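Local coordinates for protein beta-galactosidase (Bacillus circulans subsp. alkalophilus, PDB 3TTY) that hydrolyses beta-galactosides, probably releasing terminal galactose from substrates such as lactose, with a TIM-barrel glycoside hydrolase domain, at residues Gly13-Glu18 / Arg30-Ala35; Trp20-Met25 / Leu62-Glu67; Lys49-Arg52 / Ser56-Phe59. One frame throughout, in Å; residues are numbered along the deposited sequence.

Contact 1 (Gly13-Glu18 / Arg30-Ala35); sequences GDYNPE and RMFNLA
Phe-32 drives the edge of its ring into a face of Tyr-15, a T-shaped pair inside the first beta-alpha-beta unit of the TIM barrel, where strand 10-14 leads through a loop into helix 22-35 and on to strand 39-42. The planes stand at 77°, with the ring centroids of Tyr-15 and Phe-32 5.0 Å apart. Two atoms form the leading edge: Phe-32 CZ comes to 3.6 Å from Tyr-15 CE1, while Phe-32 CE2 sits above the middle of the tyrosine ring. Tyr-15 presents that face because its CG lies opposite the backbone N (chi1 177°), which carries the ring toward the helix. This is the tight side. Both rings are buried, Met-29 and Leu-69 pack on the tyrosine, and its hydroxyl is hydrogen-bonded to Asp-28 OD2. The outward side of the helix takes no part: Asn-33 and Leu-34 are exposed to solvent and stay well clear of residues 13-18, and Arg-30 turns to salt bridges with Glu-27 and Glu-368. Only 86 Å² is buried between the two segments, all of it on the aromatic pair. Across the tyrosine ring from Phe-32, Pro-17 CD rests 3.6 Å above the Tyr-15 ring plane, over its centre.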
loop_
_atom_site.group_PDB
_atom_site.type_symbol
_atom_site.label_atom_id
_atom_site.label_comp_id
_atom_site.label_asym_id
_atom_site.label_seq_id
_atom_site.Cartn_x
_atom_site.Cartn_y
_atom_site.Cartn_z
ATOM N N GLY A 13 -30.509 8.258 -22.045
ATOM C CA GLY A 13 -29.412 8.538 -21.123
ATOM C C GLY A 13 -28.455 9.616 -21.585
ATOM O O GLY A 13 -28.790 10.435 -22.449
ATOM N N ASP A 14 -27.260 9.617 -21.001
ATOM C CA ASP A 14 -26.238 10.602 -21.333
ATOM C C ASP A 14 -25.924 10.561 -22.825
ATOM O O ASP A 14 -25.687 9.496 -23.392
ATOM C CB ASP A 14 -24.971 10.376 -20.507
ATOM C CG ASP A 14 -25.033 11.028 -19.117
ATOM O OD1 ASP A 14 -26.056 10.879 -18.415
ATOM O OD2 ASP A 14 -24.040 11.689 -18.719
ATOM N N TYR A 15 -25.928 11.730 -23.453
ATOM C CA TYR A 15 -25.725 11.854 -24.892
ATOM C C TYR A 15 -24.869 13.089 -25.112
ATOM O O TYR A 15 -25.143 14.139 -24.543
ATOM C CB TYR A 15 -27.087 11.976 -25.603
ATOM C CG TYR A 15 -27.051 12.176 -27.115
ATOM C CD1 TYR A 15 -26.262 11.366 -27.937
ATOM C CD2 TYR A 15 -27.837 13.149 -27.721
ATOM C CE1 TYR A 15 -26.245 11.538 -29.322
ATOM C CE2 TYR A 15 -27.822 13.333 -29.111
ATOM C CZ TYR A 15 -27.029 12.520 -29.902
ATOM O OH TYR A 15 -27.001 12.704 -31.269
ATOM N N ASN A 16 -23.825 12.953 -25.924
ATOM C CA ASN A 16 -22.799 13.985 -26.061
ATOM C C ASN A 16 -22.392 14.255 -27.505
ATOM O O ASN A 16 -21.240 14.065 -27.885
ATOM C CB ASN A 16 -21.582 13.586 -25.236
ATOM C CG ASN A 16 -21.927 13.399 -23.776
ATOM O OD1 ASN A 16 -22.217 14.364 -23.087
ATOM N ND2 ASN A 16 -21.922 12.157 -23.306
ATOM N N PRO A 17 -23.349 14.718 -28.313
ATOM C CA PRO A 17 -23.124 14.952 -29.737
ATOM C C PRO A 17 -22.086 16.038 -29.967
ATOM O O PRO A 17 -21.508 16.077 -31.047
ATOM C CB PRO A 17 -24.495 15.410 -30.235
ATOM C CG PRO A 17 -25.174 15.972 -29.010
ATOM C CD PRO A 17 -24.711 15.084 -27.895
ATOM N N GLU A 18 -21.847 16.905 -28.982
ATOM C CA GLU A 18 -20.831 17.943 -29.158
ATOM C C GLU A 18 -19.412 17.351 -29.262
ATOM O O GLU A 18 -18.460 18.061 -29.586
ATOM C CB GLU A 18 -20.919 19.032 -28.067
ATOM C CG GLU A 18 -20.627 18.553 -26.624
ATOM C CD GLU A 18 -21.880 18.068 -25.907
ATOM O OE1 GLU A 18 -22.100 18.501 -24.754
ATOM O OE2 GLU A 18 -22.648 17.261 -26.492
ATOM N N ARG A 30 -31.547 8.028 -35.936
ATOM C CA ARG A 30 -32.042 6.837 -36.612
ATOM C C ARG A 30 -31.972 5.632 -35.671
ATOM O O ARG A 30 -32.949 4.907 -35.516
ATOM C CB ARG A 30 -31.274 6.567 -37.920
ATOM C CG ARG A 30 -31.766 5.330 -38.676
ATOM C CD ARG A 30 -30.929 4.997 -39.928
ATOM N NE ARG A 30 -29.599 4.505 -39.568
ATOM C CZ ARG A 30 -29.347 3.263 -39.163
ATOM N NH1 ARG A 30 -30.331 2.377 -39.065
ATOM N NH2 ARG A 30 -28.111 2.910 -38.847
ATOM N N MET A 31 -30.819 5.434 -35.041
ATOM C CA MET A 31 -30.644 4.310 -34.115
ATOM C C MET A 31 -31.452 4.456 -32.810
ATOM O O MET A 31 -31.956 3.462 -32.280
ATOM C CB MET A 31 -29.155 4.025 -33.858
ATOM C CG MET A 31 -28.469 3.314 -35.049
ATOM S SD MET A 31 -26.693 2.953 -34.952
ATOM C CE MET A 31 -25.994 4.478 -35.560
ATOM N N PHE A 32 -31.596 5.686 -32.311
ATOM C CA PHE A 32 -32.402 5.925 -31.107
ATOM C C PHE A 32 -33.853 5.501 -31.367
ATOM O O PHE A 32 -34.502 4.920 -30.502
ATOM C CB PHE A 32 -32.336 7.393 -30.634
ATOM C CG PHE A 32 -30.961 7.828 -30.135
ATOM C CD1 PHE A 32 -29.949 6.904 -29.934
ATOM C CD2 PHE A 32 -30.694 9.169 -29.875
ATOM C CE1 PHE A 32 -28.690 7.305 -29.487
ATOM C CE2 PHE A 32 -29.442 9.577 -29.426
ATOM C CZ PHE A 32 -28.438 8.644 -29.228
ATOM N N ASN A 33 -34.359 5.785 -32.563
ATOM C CA ASN A 33 -35.711 5.364 -32.906
ATOM C C ASN A 33 -35.836 3.843 -33.002
ATOM O O ASN A 33 -36.799 3.271 -32.509
ATOM C CB ASN A 33 -36.197 6.057 -34.187
ATOM C CG ASN A 33 -36.467 7.549 -33.974
ATOM O OD1 ASN A 33 -37.104 7.947 -32.990
ATOM N ND2 ASN A 33 -35.966 8.380 -34.891
ATOM N N LEU A 34 -34.849 3.195 -33.617
ATOM C CA LEU A 34 -34.798 1.738 -33.646
ATOM C C LEU A 34 -34.837 1.133 -32.248
ATOM O O LEU A 34 -35.458 0.094 -32.033
ATOM C CB LEU A 34 -33.539 1.252 -34.355
ATOM C CG LEU A 34 -33.468 1.512 -35.857
ATOM C CD1 LEU A 34 -32.216 0.865 -36.445
ATOM C CD2 LEU A 34 -34.722 0.982 -36.539
ATOM N N ALA A 35 -34.160 1.776 -31.300
ATOM C CA ALA A 35 -34.026 1.219 -29.952
ATOM C C ALA A 35 -35.120 1.676 -28.982
ATOM O O ALA A 35 -35.158 1.228 -27.836
ATOM C CB ALA A 35 -32.640 1.512 -29.379
#

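Contact 2 (Trp20-Met25 / Leu62-Glu67); sequences WDKATM and LDDIIE
Lys-22 reaches across from the first turn of helix 22-35 to Asp-64 on helix 60-71, and the two side chains meet at about a right angle. The ammonium forms a hydrogen-bonded salt bridge to a single carboxylate oxygen: Lys-22 NZ lies 2.6 Å from Asp-64 OD2, approaching nearly along the C-O axis of that oxygen. The lysine chain reaches it with a modest bend at chi3 (147°). With an alanine in place of Asp-64, the lysine ammonium would probably lose its carboxylate mate and its long chain be freer to swing. Deeper in, the contact turns apolar. The Met-25 chain runs out extended, and its methyl ends against the helix backbone, with Met-25 CE 3.7 Å from Ile-65 CA and 4.0 Å from Ile-65 CG1. At the start of helix 22-35, Asp-21 is the N-cap and accepts from Thr-24 N, although the modelled place of its OD2 is less certain. Asp-63, next to the bridging aspartate, spends its carboxylate on Arg-135 and Tyr-136 instead. Both helices belong to the outer layer of the barrel, the first following strand 10-14 and the second coming after strand 39-42; helix 119-135 ends beside Asp-63.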
loop_
_atom_site.group_PDB
_atom_site.type_symbol
_atom_site.label_atom_id
_atom_site.label_comp_id
_atom_site.label_asym_id
_atom_site.label_seq_id
_atom_site.Cartn_x
_atom_site.Cartn_y
_atom_site.Cartn_z
ATOM N N TRP A 20 -19.065 15.016 -31.404
ATOM C CA TRP A 20 -19.176 14.438 -32.743
ATOM C C TRP A 20 -19.435 15.498 -33.817
ATOM O O TRP A 20 -18.748 16.501 -33.859
ATOM C CB TRP A 20 -20.252 13.354 -32.750
ATOM C CG TRP A 20 -19.861 12.220 -31.897
ATOM C CD1 TRP A 20 -20.054 12.098 -30.540
ATOM C CD2 TRP A 20 -19.159 11.046 -32.311
ATOM N NE1 TRP A 20 -19.525 10.906 -30.097
ATOM C CE2 TRP A 20 -18.963 10.245 -31.162
ATOM C CE3 TRP A 20 -18.676 10.591 -33.543
ATOM C CZ2 TRP A 20 -18.317 9.010 -31.213
ATOM C CZ3 TRP A 20 -18.024 9.362 -33.592
ATOM C CH2 TRP A 20 -17.852 8.586 -32.431
ATOM N N ASP A 21 -20.413 15.259 -34.685
ATOM C CA ASP A 21 -20.793 16.231 -35.708
ATOM C C ASP A 21 -22.218 15.954 -36.161
ATOM O O ASP A 21 -22.891 15.076 -35.600
ATOM C CB ASP A 21 -19.810 16.243 -36.890
ATOM C CG ASP A 21 -19.724 14.897 -37.610
ATOM O OD1 ASP A 21 -18.814 14.719 -38.456
ATOM O OD2 ASP A 21 -20.563 14.017 -37.348
ATOM N N LYS A 22 -22.697 16.700 -37.149
ATOM C CA LYS A 22 -24.099 16.557 -37.553
ATOM C C LYS A 22 -24.425 15.227 -38.227
ATOM O O LYS A 22 -25.464 14.616 -37.950
ATOM C CB LYS A 22 -24.553 17.745 -38.401
ATOM C CG LYS A 22 -24.478 19.041 -37.626
ATOM C CD LYS A 22 -25.409 20.096 -38.167
ATOM C CE LYS A 22 -25.907 20.951 -37.018
ATOM N NZ LYS A 22 -26.324 22.291 -37.475
ATOM N N ALA A 23 -23.538 14.773 -39.104
ATOM C CA ALA A 23 -23.742 13.496 -39.764
ATOM C C ALA A 23 -23.929 12.368 -38.730
ATOM O O ALA A 23 -24.885 11.588 -38.819
ATOM C CB ALA A 23 -22.593 13.188 -40.735
ATOM N N THR A 24 -23.048 12.280 -37.736
ATOM C CA THR A 24 -23.230 11.195 -36.778
ATOM C C THR A 24 -24.535 11.370 -36.001
ATOM O O THR A 24 -25.203 10.408 -35.655
ATOM C CB THR A 24 -21.995 10.931 -35.851
ATOM O OG1 THR A 24 -22.392 10.938 -34.473
ATOM C CG2 THR A 24 -20.900 11.910 -36.090
ATOM N N MET A 25 -24.911 12.615 -35.784
ATOM C CA MET A 25 -26.163 12.924 -35.130
ATOM C C MET A 25 -27.364 12.367 -35.902
ATOM O O MET A 25 -28.336 11.910 -35.288
ATOM C CB MET A 25 -26.278 14.429 -34.933
ATOM C CG MET A 25 -27.295 14.810 -33.910
ATOM S SD MET A 25 -26.954 16.406 -33.151
ATOM C CE MET A 25 -28.300 16.383 -31.990
ATOM N N LEU A 62 -25.797 24.309 -28.749
ATOM C CA LEU A 62 -26.761 23.589 -27.930
ATOM C C LEU A 62 -28.192 23.753 -28.463
ATOM O O LEU A 62 -28.968 22.802 -28.455
ATOM C CB LEU A 62 -26.671 24.069 -26.479
ATOM C CG LEU A 62 -27.620 23.395 -25.502
ATOM C CD1 LEU A 62 -27.349 21.916 -25.514
ATOM C CD2 LEU A 62 -27.450 23.994 -24.116
ATOM N N ASP A 63 -28.534 24.957 -28.922
ATOM C CA ASP A 63 -29.817 25.173 -29.607
ATOM C C ASP A 63 -30.055 24.085 -30.656
ATOM O O ASP A 63 -31.132 23.507 -30.727
ATOM C CB ASP A 63 -29.859 26.536 -30.313
ATOM C CG ASP A 63 -29.873 27.704 -29.352
ATOM O OD1 ASP A 63 -29.966 27.489 -28.131
ATOM O OD2 ASP A 63 -29.792 28.853 -29.834
ATOM N N ASP A 64 -29.037 23.822 -31.470
ATOM C CA ASP A 64 -29.160 22.884 -32.577
ATOM C C ASP A 64 -29.375 21.465 -32.120
ATOM O O ASP A 64 -30.195 20.737 -32.688
ATOM C CB ASP A 64 -27.932 22.938 -33.466
ATOM C CG ASP A 64 -28.085 23.932 -34.581
ATOM O OD1 ASP A 64 -28.881 24.895 -34.418
ATOM O OD2 ASP A 64 -27.422 23.738 -35.623
ATOM N N ILE A 65 -28.626 21.069 -31.096
ATOM C CA ILE A 65 -28.793 19.754 -30.516
ATOM C C ILE A 65 -30.217 19.565 -29.998
ATOM O O ILE A 65 -30.854 18.545 -30.259
ATOM C CB ILE A 65 -27.767 19.526 -29.402
ATOM C CG1 ILE A 65 -26.403 19.259 -30.033
ATOM C CG2 ILE A 65 -28.188 18.366 -28.516
ATOM C CD1 ILE A 65 -25.246 19.593 -29.115
ATOM N N ILE A 66 -30.713 20.553 -29.272
ATOM C CA ILE A 66 -32.041 20.468 -28.677
ATOM C C ILE A 66 -33.133 20.451 -29.756
ATOM O O ILE A 66 -34.100 19.689 -29.671
ATOM C CB ILE A 66 -32.274 21.621 -27.682
ATOM C CG1 ILE A 66 -31.428 21.397 -26.431
ATOM C CG2 ILE A 66 -33.732 21.707 -27.298
ATOM C CD1 ILE A 66 -31.384 22.589 -25.516
ATOM N N GLU A 67 -32.957 21.282 -30.780
ATOM C CA GLU A 67 -33.904 21.339 -31.882
ATOM C C GLU A 67 -33.956 19.997 -32.598
ATOM O O GLU A 67 -35.031 19.452 -32.823
ATOM C CB GLU A 67 -33.537 22.476 -32.843
ATOM C CG GLU A 67 -34.574 22.762 -33.924
ATOM C CD GLU A 67 -35.964 23.029 -33.360
ATOM O OE1 GLU A 67 -36.072 23.438 -32.176
ATOM O OE2 GLU A 67 -36.950 22.823 -34.106
#

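Contact 3 (Lys49-Arg52 / Ser56-Phe59); sequences KIQR and SYDF
Ile-50 and Gln-51 meet Tyr-57 and Asp-58 in a short-range turn-back of the chain at the C-terminal end of helix 47-50, closed by a backbone hydrogen bond and side-chain packing. Asp-58 N donates to Ile-50 O at 2.8 Å, a fairly straight bond (156° at the hydrogen) with the donor tilted 17° from the carbonyl plane. The same oxygen also takes a CA-H...O contact from Tyr-57, and Gln-51 CA makes one to Ser-56 O. Gln-51 and Tyr-57 run side by side, pointing the same way. With its CG swung away from the backbone N (chi1 -171°), the glutamine lays that methylene over the tyrosine face, Gln-51 CG 4.0 Å from the Tyr-57 ring centroid, a CH-pi contact. In the TIM barrel this is part of the connection from strand 39-42 to helix 60-71; Asp-58 stands just before the turn into that helix and its side chain caps a backbone N there, its OD1 also bonded to Thr-60 OG1. Ile-50 CG2 sits over the Phe-59 ring toward its rim, 3.8 Å from Phe-59 CE1. Two waters stitch the polar margins: one donates to Lys-49 O and Asp-58 OD2; the other accepts from Tyr-57 OH and donates to Gln-51 OE1, an oxygen that Trp-47 NE1 grips as well.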
loop_
_atom_site.group_PDB
_atom_site.type_symbol
_atom_site.label_atom_id
_atom_site.label_comp_id
_atom_site.label_asym_id
_atom_site.label_seq_id
_atom_site.Cartn_x
_atom_site.Cartn_y
_atom_site.Cartn_z
ATOM N N LYS A 49 -17.185 24.706 -23.474
ATOM C CA LYS A 49 -17.710 24.957 -24.817
ATOM C C LYS A 49 -18.657 26.156 -24.809
ATOM O O LYS A 49 -18.683 26.968 -25.735
ATOM C CB LYS A 49 -18.427 23.728 -25.374
ATOM C CG LYS A 49 -18.807 23.873 -26.854
ATOM C CD LYS A 49 -19.402 22.594 -27.395
ATOM C CE LYS A 49 -19.689 22.704 -28.898
ATOM N NZ LYS A 49 -18.551 23.242 -29.685
ATOM N N ILE A 50 -19.428 26.272 -23.742
ATOM C CA ILE A 50 -20.364 27.369 -23.616
ATOM C C ILE A 50 -19.641 28.652 -23.262
ATOM O O ILE A 50 -19.840 29.691 -23.897
ATOM C CB ILE A 50 -21.403 27.079 -22.527
ATOM C CG1 ILE A 50 -22.285 25.898 -22.951
ATOM C CG2 ILE A 50 -22.211 28.332 -22.238
ATOM C CD1 ILE A 50 -23.081 25.287 -21.816
ATOM N N GLN A 51 -18.793 28.591 -22.245
ATOM C CA GLN A 51 -18.202 29.820 -21.727
ATOM C C GLN A 51 -16.674 29.836 -21.794
ATOM O O GLN A 51 -16.003 29.135 -21.039
ATOM C CB GLN A 51 -18.692 30.061 -20.303
ATOM C CG GLN A 51 -18.315 31.429 -19.718
ATOM C CD GLN A 51 -18.534 31.485 -18.210
ATOM O OE1 GLN A 51 -19.147 30.592 -17.624
ATOM N NE2 GLN A 51 -18.013 32.525 -17.575
ATOM N N ARG A 52 -16.127 30.664 -22.681
ATOM C CA ARG A 52 -14.685 30.665 -22.936
ATOM C C ARG A 52 -13.904 31.695 -22.104
ATOM O O ARG A 52 -12.673 31.704 -22.115
ATOM C CB ARG A 52 -14.426 30.913 -24.419
ATOM C CG ARG A 52 -14.979 32.235 -24.911
ATOM C CD ARG A 52 -14.034 32.872 -25.919
ATOM N NE ARG A 52 -13.932 32.092 -27.150
ATOM C CZ ARG A 52 -12.807 31.908 -27.849
ATOM N NH1 ARG A 52 -11.652 32.441 -27.435
ATOM N NH2 ARG A 52 -12.839 31.181 -28.968
ATOM N N SER A 56 -18.170 35.724 -21.939
ATOM C CA SER A 56 -18.684 35.214 -23.212
ATOM C C SER A 56 -19.423 33.891 -23.076
ATOM O O SER A 56 -18.907 32.955 -22.473
ATOM C CB SER A 56 -17.547 35.059 -24.221
ATOM O OG SER A 56 -16.847 36.279 -24.393
ATOM N N TYR A 57 -20.624 33.827 -23.654
ATOM C CA TYR A 57 -21.473 32.636 -23.617
ATOM C C TYR A 57 -21.983 32.269 -25.021
ATOM O O TYR A 57 -22.551 33.101 -25.730
ATOM C CB TYR A 57 -22.669 32.836 -22.666
ATOM C CG TYR A 57 -22.285 33.057 -21.208
ATOM C CD1 TYR A 57 -22.199 31.993 -20.319
ATOM C CD2 TYR A 57 -22.005 34.325 -20.728
ATOM C CE1 TYR A 57 -21.842 32.189 -18.996
ATOM C CE2 TYR A 57 -21.646 34.533 -19.398
ATOM C CZ TYR A 57 -21.571 33.465 -18.545
ATOM O OH TYR A 57 -21.223 33.672 -17.237
ATOM N N ASP A 58 -21.786 31.016 -25.411
ATOM C CA ASP A 58 -22.258 30.542 -26.700
ATOM C C ASP A 58 -23.173 29.335 -26.539
ATOM O O ASP A 58 -22.745 28.280 -26.084
ATOM C CB ASP A 58 -21.092 30.203 -27.629
ATOM C CG ASP A 58 -21.567 29.649 -28.966
ATOM O OD1 ASP A 58 -22.575 30.158 -29.503
ATOM O OD2 ASP A 58 -20.951 28.692 -29.469
ATOM N N PHE A 59 -24.438 29.505 -26.907
ATOM C CA PHE A 59 -25.429 28.450 -26.767
ATOM C C PHE A 59 -25.929 27.960 -28.127
ATOM O O PHE A 59 -26.764 27.052 -28.193
ATOM C CB PHE A 59 -26.627 28.940 -25.946
ATOM C CG PHE A 59 -26.313 29.248 -24.503
ATOM C CD1 PHE A 59 -26.266 28.233 -23.553
ATOM C CD2 PHE A 59 -26.124 30.557 -24.083
ATOM C CE1 PHE A 59 -26.009 28.516 -22.216
ATOM C CE2 PHE A 59 -25.870 30.851 -22.750
ATOM C CZ PHE A 59 -25.815 29.826 -21.813
HETATM O O HOH W 1 -18.839 27.370 -28.466
HETATM O O HOH W 2 -21.139 31.498 -15.870
#

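Contacts 1 and 2 share helix 22-35 and touch directly, their centres about 11 Å apart: Pro-17 CG packs 3.6 Å from Ile-65 CD1, and Pro-17 CB lies 3.9 Å from Met-25 SD. Contact 3 has its centre about 16 Å from that of contact 2 and about 24 Å from that of contact 1. Its residues 56-59 run straight into helix 60-71, and it still touches contact 1, through Glu-18 CB and Lys-49 CD, 3.9 Å apart. None of these residues belongs to the galactose pocket. In contact 1 the Tyr-15 side chain lies about 11 Å from a bound galactose, while Phe-45, which lines the pocket, precedes helix 47-50 of contact 3.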